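Local coordinates for PTS system, IIabc component (Clostridium difficile, PDB 3IPJ), which forms the EIIB domain of a multidomain sugar-transport phosphotransferase and probably relays a phosphoryl group to the incoming sugar, perhaps trehalose, at residues K8-L13 and N73-E78; E12-I17 and M82-L87; I42-V47 and K54-T59. All blocks are in the same frame, centred on the assembly; numbering follows the deposited sequence.

Interaction 1 of 3, residues K8-L13 and N73-E78; sequences KIANEL and NKVYAE
Glu78 meets Ala10 through its base, while its carboxylate oxygen OE1 is held lightly from outside the contact by a weak hydrogen bond from Asn7 ND2 and a long, weak ion pair with Lys81 NZ. This helix-helix joint belongs to the EIIB fold, in which the first and last helices, 5-17 and 71-79, pack beside the four-stranded antiparallel sheet. Their local axes come within 8.7 Å, and the N-to-C directions cross at 67°, steeply enough to confine the contact to a small patch. The small side chain of Ala10 is consistent with the approach of the backbones: Ala10 CA lies 5.8 Å from Val75 CA. Around that point the meeting is purely apolar. Ala10 CB rests 3.9 Å from Glu78 CB, so the acidic residue contributes its aliphatic root. A bend at chi2 (-56°) then turns the carboxylate off toward Asn7 and Lys81, keeping charge out of the buried seam. Val75 is the most covered residue here and uses both branches. Val75 CG1, placed opposite the backbone nitrogen by a chi1 of 170°, lies 4.2 Å from Ala10 CA, while CG2 turns to Ile9. Beyond the pair, Leu32 of strand 31-36 touches both Val75 and Leu13, tying the two helices to the sheet, and Val75 and Glu78 also touch Tyr6, earlier on helix 5-17. Ile9 presents its short branch rather than the longer arm ending in CD1. The two branched side chains cross at about a right angle, with Ile9 CG2 placed 4.1 Å from Val75 CG2.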
loop_
_atom_site.group_PDB
_atom_site.type_symbol
_atom_site.label_atom_id
_atom_site.label_comp_id
_atom_site.label_asym_id
_atom_site.label_seq_id
_atom_site.Cartn_x
_atom_site.Cartn_y
_atom_site.Cartn_z
ATOM N N LYS A 8 -1.515 1.579 -11.502
ATOM C CA LYS A 8 -2.740 2.419 -11.325
ATOM C C LYS A 8 -3.342 2.266 -9.908
ATOM O O LYS A 8 -3.606 3.239 -9.235
ATOM C CB LYS A 8 -3.825 2.097 -12.354
ATOM C CG LYS A 8 -3.353 2.269 -13.764
ATOM C CD LYS A 8 -4.375 1.752 -14.773
ATOM C CE LYS A 8 -5.766 2.213 -14.430
ATOM N NZ LYS A 8 -6.051 3.585 -14.994
ATOM N N ILE A 9 -3.556 1.025 -9.469
ATOM C CA ILE A 9 -3.943 0.785 -8.087
ATOM C C ILE A 9 -2.954 1.456 -7.088
ATOM O O ILE A 9 -3.370 2.179 -6.201
ATOM C CB ILE A 9 -4.051 -0.761 -7.800
ATOM C CG1 ILE A 9 -5.110 -1.417 -8.752
ATOM C CG2 ILE A 9 -4.294 -1.036 -6.280
ATOM C CD1 ILE A 9 -5.046 -2.992 -8.884
ATOM N N ALA A 10 -1.652 1.229 -7.228
ATOM C CA ALA A 10 -0.677 1.843 -6.312
ATOM C C ALA A 10 -0.886 3.329 -6.303
ATOM O O ALA A 10 -0.914 3.955 -5.238
ATOM C CB ALA A 10 0.752 1.550 -6.753
ATOM N N ASN A 11 -0.984 3.935 -7.472
ATOM C CA ASN A 11 -1.161 5.394 -7.509
ATOM C C ASN A 11 -2.458 5.886 -6.892
ATOM O O ASN A 11 -2.464 6.934 -6.199
ATOM C CB ASN A 11 -0.924 5.966 -8.912
ATOM C CG ASN A 11 0.550 6.242 -9.144
ATOM O OD1 ASN A 11 1.205 5.458 -9.778
ATOM N ND2 ASN A 11 1.096 7.334 -8.546
ATOM N N GLU A 12 -3.546 5.154 -7.146
ATOM C CA GLU A 12 -4.838 5.543 -6.565
ATOM C C GLU A 12 -4.722 5.438 -5.063
ATOM O O GLU A 12 -5.185 6.336 -4.339
ATOM C CB GLU A 12 -5.983 4.706 -7.078
ATOM C CG GLU A 12 -6.314 5.151 -8.513
ATOM C CD GLU A 12 -7.420 4.343 -9.282
ATOM O OE1 GLU A 12 -8.374 3.849 -8.620
ATOM O OE2 GLU A 12 -7.359 4.264 -10.587
ATOM N N LEU A 13 -4.117 4.344 -4.577
ATOM C CA LEU A 13 -3.959 4.155 -3.134
ATOM C C LEU A 13 -3.144 5.301 -2.516
ATOM O O LEU A 13 -3.603 5.905 -1.514
ATOM C CB LEU A 13 -3.361 2.762 -2.828
ATOM C CG LEU A 13 -4.362 1.644 -3.091
ATOM C CD1 LEU A 13 -3.701 0.240 -2.831
ATOM C CD2 LEU A 13 -5.690 1.828 -2.359
ATOM N N ASN A 73 1.779 -8.460 -3.977
ATOM C CA ASN A 73 3.218 -8.320 -4.342
ATOM C C ASN A 73 3.449 -7.443 -5.538
ATOM O O ASN A 73 4.447 -6.733 -5.566
ATOM C CB ASN A 73 3.799 -9.695 -4.667
ATOM C CG ASN A 73 3.638 -10.674 -3.521
ATOM O OD1 ASN A 73 4.548 -10.837 -2.710
ATOM N ND2 ASN A 73 2.489 -11.312 -3.435
ATOM N N LYS A 74 2.519 -7.535 -6.536
ATOM C CA LYS A 74 2.595 -6.792 -7.790
ATOM C C LYS A 74 2.330 -5.313 -7.518
ATOM O O LYS A 74 2.951 -4.433 -8.126
ATOM C CB LYS A 74 1.594 -7.352 -8.796
ATOM C CG LYS A 74 1.934 -8.833 -9.088
ATOM C CD LYS A 74 0.830 -9.598 -9.942
ATOM C CE LYS A 74 1.096 -11.165 -9.973
ATOM N NZ LYS A 74 2.077 -11.661 -10.959
ATOM N N VAL A 75 1.430 -5.040 -6.565
ATOM C CA VAL A 75 1.171 -3.632 -6.156
ATOM C C VAL A 75 2.351 -3.132 -5.328
ATOM O O VAL A 75 2.828 -1.981 -5.503
ATOM C CB VAL A 75 -0.151 -3.483 -5.400
ATOM C CG1 VAL A 75 -0.312 -2.066 -4.752
ATOM C CG2 VAL A 75 -1.291 -3.824 -6.383
ATOM N N TYR A 76 2.873 -4.006 -4.479
ATOM C CA TYR A 76 4.006 -3.578 -3.673
ATOM C C TYR A 76 5.204 -3.176 -4.598
ATOM O O TYR A 76 5.881 -2.176 -4.369
ATOM C CB TYR A 76 4.331 -4.688 -2.675
ATOM C CG TYR A 76 5.363 -4.242 -1.719
ATOM C CD1 TYR A 76 5.067 -3.297 -0.740
ATOM C CD2 TYR A 76 6.663 -4.752 -1.779
ATOM C CE1 TYR A 76 6.058 -2.850 0.179
ATOM C CE2 TYR A 76 7.645 -4.294 -0.867
ATOM C CZ TYR A 76 7.300 -3.356 0.088
ATOM O OH TYR A 76 8.213 -2.915 0.939
ATOM N N ALA A 77 5.466 -3.976 -5.634
ATOM C CA ALA A 77 6.564 -3.737 -6.569
ATOM C C ALA A 77 6.445 -2.360 -7.329
ATOM O O ALA A 77 7.458 -1.696 -7.684
ATOM C CB ALA A 77 6.671 -4.928 -7.554
ATOM N N GLU A 78 5.207 -1.916 -7.561
ATOM C CA GLU A 78 4.986 -0.598 -8.112
ATOM C C GLU A 78 5.322 0.457 -7.051
ATOM O O GLU A 78 6.084 1.355 -7.313
ATOM C CB GLU A 78 3.546 -0.488 -8.586
ATOM C CG GLU A 78 3.281 -1.483 -9.684
ATOM C CD GLU A 78 4.246 -1.339 -10.873
ATOM O OE1 GLU A 78 4.821 -0.232 -11.088
ATOM O OE2 GLU A 78 4.379 -2.337 -11.649
#

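Interaction 2 of 3, residues E12-I17 and M82-L87; sequences ELIKII and MGLKTL
Ile14 meets Met82 and Leu84 where helix 5-17 of the EIIB fold is covered by the irregular C-terminal segment that follows helix 71-79. The sulfur contact is the closer one: Met82 SD lies 3.6 Å from Ile14 CG1, a van der Waals touch against the longer branch of the isoleucine. Met82 is extended beyond CG, with chi2 at -179°, and runs alongside Ile14 in the opposing direction, so that the thioether slides past the branch instead of butting against it. Beyond the sulfur the side chain, with CE at its end, also touches Asn7, Ala10 and Asn11, up to two turns earlier on the same helix. Between the two touching residues lies Gly83, which at a phi of 92° has a left-handed backbone conformation, and the chain then straightens into Leu84. Farther on, backbone hydrogen bonding between Leu87 and Ile25 lays the segment beside strand 22-27. The purely hydrocarbon contact, between Ile14 and Leu84, completes the patch. Leu84 also leans on Ile25. The two methyl ends meet tip to tip, Ile14 CD1 standing 3.9 Å from Leu84 CD2.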
loop_
_atom_site.group_PDB
_atom_site.type_symbol
_atom_site.label_atom_id
_atom_site.label_comp_id
_atom_site.label_asym_id
_atom_site.label_seq_id
_atom_site.Cartn_x
_atom_site.Cartn_y
_atom_site.Cartn_z
ATOM N N GLU A 12 -3.546 5.154 -7.146
ATOM C CA GLU A 12 -4.838 5.543 -6.565
ATOM C C GLU A 12 -4.722 5.438 -5.063
ATOM O O GLU A 12 -5.185 6.336 -4.339
ATOM C CB GLU A 12 -5.983 4.706 -7.078
ATOM C CG GLU A 12 -6.314 5.151 -8.513
ATOM C CD GLU A 12 -7.420 4.343 -9.282
ATOM O OE1 GLU A 12 -8.374 3.849 -8.620
ATOM O OE2 GLU A 12 -7.359 4.264 -10.587
ATOM N N LEU A 13 -4.117 4.344 -4.577
ATOM C CA LEU A 13 -3.959 4.155 -3.134
ATOM C C LEU A 13 -3.144 5.301 -2.516
ATOM O O LEU A 13 -3.603 5.905 -1.514
ATOM C CB LEU A 13 -3.361 2.762 -2.828
ATOM C CG LEU A 13 -4.362 1.644 -3.091
ATOM C CD1 LEU A 13 -3.701 0.240 -2.831
ATOM C CD2 LEU A 13 -5.690 1.828 -2.359
ATOM N N ILE A 14 -1.977 5.618 -3.099
ATOM C CA ILE A 14 -1.113 6.709 -2.564
ATOM C C ILE A 14 -1.928 8.023 -2.563
ATOM O O ILE A 14 -1.873 8.796 -1.574
ATOM C CB ILE A 14 0.212 6.962 -3.382
ATOM C CG1 ILE A 14 1.065 5.708 -3.623
ATOM C CG2 ILE A 14 1.074 7.979 -2.692
ATOM C CD1 ILE A 14 1.129 4.823 -2.512
ATOM N N LYS A 15 -2.660 8.285 -3.660
ATOM C CA LYS A 15 -3.415 9.479 -3.751
ATOM C C LYS A 15 -4.524 9.613 -2.670
ATOM O O LYS A 15 -4.757 10.695 -2.126
ATOM C CB LYS A 15 -4.062 9.584 -5.089
ATOM C CG LYS A 15 -4.760 10.931 -5.267
ATOM C CD LYS A 15 -5.447 11.002 -6.660
ATOM C CE LYS A 15 -6.329 9.739 -6.873
ATOM N NZ LYS A 15 -6.447 9.157 -8.269
ATOM N N ILE A 16 -5.204 8.521 -2.357
ATOM C CA ILE A 16 -6.217 8.610 -1.350
ATOM C C ILE A 16 -5.651 8.714 0.094
ATOM O O ILE A 16 -6.204 9.421 0.940
ATOM C CB ILE A 16 -7.129 7.399 -1.490
ATOM C CG1 ILE A 16 -7.773 7.391 -2.883
ATOM C CG2 ILE A 16 -8.219 7.414 -0.450
ATOM C CD1 ILE A 16 -8.311 5.986 -3.244
ATOM N N ILE A 17 -4.573 8.003 0.380
ATOM C CA ILE A 17 -3.956 8.025 1.732
ATOM C C ILE A 17 -3.267 9.384 1.896
ATOM O O ILE A 17 -3.367 10.025 2.930
ATOM C CB ILE A 17 -2.961 6.859 1.858
ATOM C CG1 ILE A 17 -3.712 5.515 1.760
ATOM C CG2 ILE A 17 -2.034 6.975 3.097
ATOM C CD1 ILE A 17 -2.789 4.291 1.513
ATOM N N MET A 82 8.305 4.196 -6.281
ATOM C CA MET A 82 7.751 5.505 -6.028
ATOM C C MET A 82 8.622 6.281 -5.019
ATOM O O MET A 82 8.475 7.485 -4.859
ATOM C CB MET A 82 6.292 5.360 -5.544
ATOM C CG MET A 82 5.266 4.938 -6.623
ATOM S SD MET A 82 3.572 4.807 -5.981
ATOM C CE MET A 82 2.846 4.173 -7.453
ATOM N N GLY A 83 9.535 5.599 -4.334
ATOM C CA GLY A 83 10.440 6.284 -3.434
ATOM C C GLY A 83 9.995 6.404 -1.975
ATOM O O GLY A 83 10.736 6.894 -1.117
ATOM N N LEU A 84 8.778 5.983 -1.659
ATOM C CA LEU A 84 8.353 6.054 -0.267
ATOM C C LEU A 84 9.257 5.073 0.503
ATOM O O LEU A 84 9.978 4.261 -0.120
ATOM C CB LEU A 84 6.865 5.724 -0.131
ATOM C CG LEU A 84 5.958 6.447 -1.148
ATOM C CD1 LEU A 84 6.474 6.208 -2.498
ATOM C CD2 LEU A 84 4.568 5.943 -1.159
ATOM N N LYS A 85 9.277 5.188 1.830
ATOM C CA LYS A 85 9.940 4.244 2.697
ATOM C C LYS A 85 9.176 2.897 2.644
ATOM O O LYS A 85 8.179 2.703 3.332
ATOM C CB LYS A 85 9.937 4.852 4.116
ATOM C CG LYS A 85 10.881 4.271 5.158
ATOM C CD LYS A 85 10.942 5.200 6.423
ATOM C CE LYS A 85 11.261 4.425 7.762
ATOM N NZ LYS A 85 12.661 3.836 7.942
ATOM N N THR A 86 9.646 1.986 1.817
ATOM C CA THR A 86 9.113 0.633 1.753
ATOM C C THR A 86 10.065 -0.239 2.538
ATOM O O THR A 86 11.286 -0.016 2.577
ATOM C CB THR A 86 8.903 0.148 0.278
ATOM O OG1 THR A 86 10.128 0.281 -0.495
ATOM C CG2 THR A 86 7.701 0.919 -0.406
ATOM N N LEU A 87 9.550 -1.230 3.213
ATOM C CA LEU A 87 10.452 -1.794 4.163
ATOM C C LEU A 87 10.729 -3.232 3.848
ATOM O O LEU A 87 11.877 -3.646 4.006
ATOM C CB LEU A 87 9.937 -1.553 5.583
ATOM C CG LEU A 87 9.891 -0.036 5.889
ATOM C CD1 LEU A 87 9.265 0.260 7.231
ATOM C CD2 LEU A 87 11.295 0.554 5.796
#

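Interaction 3 of 3, residues I42-V47 and K54-T59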
loop_
_atom_site.group_PDB
_atom_site.type_symbol
_atom_site.label_atom_id
_atom_site.label_comp_id
_atom_site.label_asym_id
_atom_site.label_seq_id
_atom_site.Cartn_x
_atom_site.Cartn_y
_atom_site.Cartn_z
ATOM N N ILE A 42 -8.025 9.759 5.874
ATOM C CA ILE A 42 -8.056 8.749 4.815
ATOM C C ILE A 42 -9.545 8.344 4.631
ATOM O O ILE A 42 -10.203 7.873 5.580
ATOM C CB ILE A 42 -7.200 7.476 5.187
ATOM C CG1 ILE A 42 -5.726 7.817 5.446
ATOM C CG2 ILE A 42 -7.248 6.417 4.044
ATOM C CD1 ILE A 42 -4.921 6.568 5.814
ATOM N N ASN A 43 -10.054 8.526 3.398
ATOM C CA ASN A 43 -11.421 8.244 3.074
ATOM C C ASN A 43 -11.544 6.732 2.764
ATOM O O ASN A 43 -11.238 6.279 1.629
ATOM C CB ASN A 43 -11.811 9.080 1.839
ATOM C CG ASN A 43 -13.272 8.909 1.446
ATOM O OD1 ASN A 43 -13.954 7.991 1.924
ATOM N ND2 ASN A 43 -13.765 9.803 0.581
ATOM N N ASP A 44 -11.942 5.944 3.760
ATOM C CA ASP A 44 -11.909 4.490 3.601
ATOM C C ASP A 44 -12.760 4.080 2.418
ATOM O O ASP A 44 -12.431 3.134 1.708
ATOM C CB ASP A 44 -12.442 3.746 4.844
ATOM C CG ASP A 44 -11.604 3.966 6.129
ATOM O OD1 ASP A 44 -10.533 4.644 6.100
ATOM O OD2 ASP A 44 -12.043 3.425 7.202
ATOM N N LYS A 45 -13.900 4.749 2.247
ATOM C CA LYS A 45 -14.863 4.352 1.201
ATOM C C LYS A 45 -14.247 4.474 -0.186
ATOM O O LYS A 45 -14.583 3.699 -1.078
ATOM C CB LYS A 45 -16.141 5.198 1.262
ATOM C CG LYS A 45 -16.881 5.059 2.590
ATOM C CD LYS A 45 -16.967 3.589 3.164
ATOM C CE LYS A 45 -18.060 2.794 2.416
ATOM N NZ LYS A 45 -18.285 1.465 3.040
ATOM N N LYS A 46 -13.378 5.474 -0.361
ATOM C CA LYS A 46 -12.706 5.644 -1.634
ATOM C C LYS A 46 -11.631 4.594 -1.803
ATOM O O LYS A 46 -11.393 4.123 -2.923
ATOM C CB LYS A 46 -12.035 7.020 -1.764
ATOM C CG LYS A 46 -12.776 8.016 -2.552
ATOM C CD LYS A 46 -12.284 9.377 -2.103
ATOM C CE LYS A 46 -12.909 10.556 -2.888
ATOM N NZ LYS A 46 -12.305 11.923 -2.586
ATOM N N VAL A 47 -10.945 4.247 -0.709
ATOM C CA VAL A 47 -10.009 3.156 -0.808
ATOM C C VAL A 47 -10.674 1.849 -1.208
ATOM O O VAL A 47 -10.171 1.141 -2.060
ATOM C CB VAL A 47 -9.198 2.938 0.486
ATOM C CG1 VAL A 47 -8.227 1.790 0.245
ATOM C CG2 VAL A 47 -8.420 4.262 0.860
ATOM N N LYS A 54 -10.136 -5.700 -1.532
ATOM C CA LYS A 54 -11.161 -6.609 -1.002
ATOM C C LYS A 54 -11.804 -6.001 0.259
ATOM O O LYS A 54 -13.032 -6.251 0.551
ATOM C CB LYS A 54 -10.537 -7.953 -0.671
ATOM C CG LYS A 54 -10.024 -8.694 -1.883
ATOM C CD LYS A 54 -9.502 -10.045 -1.406
ATOM C CE LYS A 54 -8.692 -10.772 -2.495
ATOM N NZ LYS A 54 -9.369 -10.831 -3.900
ATOM N N GLY A 55 -10.994 -5.249 1.020
ATOM C CA GLY A 55 -11.483 -4.524 2.182
ATOM C C GLY A 55 -10.361 -3.652 2.725
ATOM O O GLY A 55 -9.243 -3.632 2.177
ATOM N N VAL A 56 -10.656 -2.913 3.783
ATOM C CA VAL A 56 -9.636 -2.053 4.452
ATOM C C VAL A 56 -9.850 -2.146 5.927
ATOM O O VAL A 56 -11.000 -2.331 6.351
ATOM C CB VAL A 56 -9.691 -0.555 4.056
ATOM C CG1 VAL A 56 -9.380 -0.419 2.589
ATOM C CG2 VAL A 56 -11.011 0.050 4.375
ATOM N N PHE A 57 -8.768 -2.042 6.706
ATOM C CA PHE A 57 -8.858 -1.977 8.174
ATOM C C PHE A 57 -7.739 -1.071 8.666
ATOM O O PHE A 57 -6.617 -1.085 8.093
ATOM C CB PHE A 57 -8.572 -3.338 8.822
ATOM C CG PHE A 57 -9.680 -4.326 8.759
ATOM C CD1 PHE A 57 -10.896 -4.072 9.406
ATOM C CD2 PHE A 57 -9.475 -5.565 8.138
ATOM C CE1 PHE A 57 -11.911 -5.033 9.384
ATOM C CE2 PHE A 57 -10.488 -6.526 8.114
ATOM C CZ PHE A 57 -11.709 -6.252 8.719
ATOM N N PHE A 58 -8.018 -0.349 9.763
ATOM C CA PHE A 58 -6.969 0.356 10.462
ATOM C C PHE A 58 -6.837 -0.215 11.887
ATOM O O PHE A 58 -7.841 -0.321 12.656
ATOM C CB PHE A 58 -7.259 1.872 10.512
ATOM C CG PHE A 58 -6.258 2.647 11.335
ATOM C CD1 PHE A 58 -5.008 3.007 10.799
ATOM C CD2 PHE A 58 -6.546 3.021 12.632
ATOM C CE1 PHE A 58 -4.033 3.719 11.565
ATOM C CE2 PHE A 58 -5.592 3.713 13.382
ATOM C CZ PHE A 58 -4.342 4.069 12.850
ATOM N N THR A 59 -5.619 -0.598 12.255
ATOM C CA THR A 59 -5.411 -0.968 13.627
ATOM C C THR A 59 -3.948 -0.711 13.946
ATOM O O THR A 59 -3.075 -0.938 13.064
ATOM C CB THR A 59 -5.736 -2.476 13.924
ATOM O OG1 THR A 59 -5.465 -2.750 15.316
ATOM C CG2 THR A 59 -4.912 -3.407 13.045
#
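Asp44 and Val47, one turn apart on the short helix 44-48, close over Val56 of strand 55-59, an outermost strand of the antiparallel sheet in this EIIB domain. Along the first segment, Ile42 comes in from the preceding loop, packed against Tyr63 and Ile17, and Asn43 then serves as the N-cap. With CG turned opposite its backbone nitrogen (chi1 -177°), Asn43 OD1 accepts two weak bonds, one from Lys45 N at 3.3 Å and the other from Lys46 N at 3.4 Å. Asp44, in the first turn, divides its side chain between two roles. Asp44 CB lies 4.0 Å from Val56 CG2, while the carboxylate is gripped at both oxygens: OD1 is hydrogen-bonded to Tyr63 OH, and OD2 forms a salt bridge to Arg39 NH2. The side chain of Asp44 stands about 9 Å from that of Glu40, a residue seen to bind zinc in a crystal structure of this protein, although no zinc is bound to this chain. Val47 closes the walk, Val47 CG1 only 3.4 Å from Val56 CG1, tighter than usual for two carbons, as the side chains cross obliquely. Val56 splays its branches over both helix residues: a chi1 of -64° directs CG1 to Val47 and leaves CG2, in the crowded position, facing Asp44. The contact itself is thus hydrocarbon, and the bonds of Asp44 to Tyr63 and Arg39 probably fix the rotation of its carboxylate; the N-terminal helix position and Arg39 would both be expected to stabilise the negative charge of Asp44.

In the fold
Helix 5-17 carries two of the three contacts and touches the third through Leu13 and Ile16, both of which reach Val47 on helix 44-48. Interactions 1 and 2 start from the same stretch of that helix, share Glu12 and Leu13, and have centres about 8 Å apart; Met82 CE touches Ala10 CB where they adjoin. Interaction 3 is nested inside the chain loops that both close, its centre about 15 Å from that of interaction 1 and 14 Å from that of interaction 2. All three helices and the C-terminal segment are thereby packed together beside the antiparallel sheet, with interactions 1 and 2 away from Cys28, the predicted phosphocysteine site.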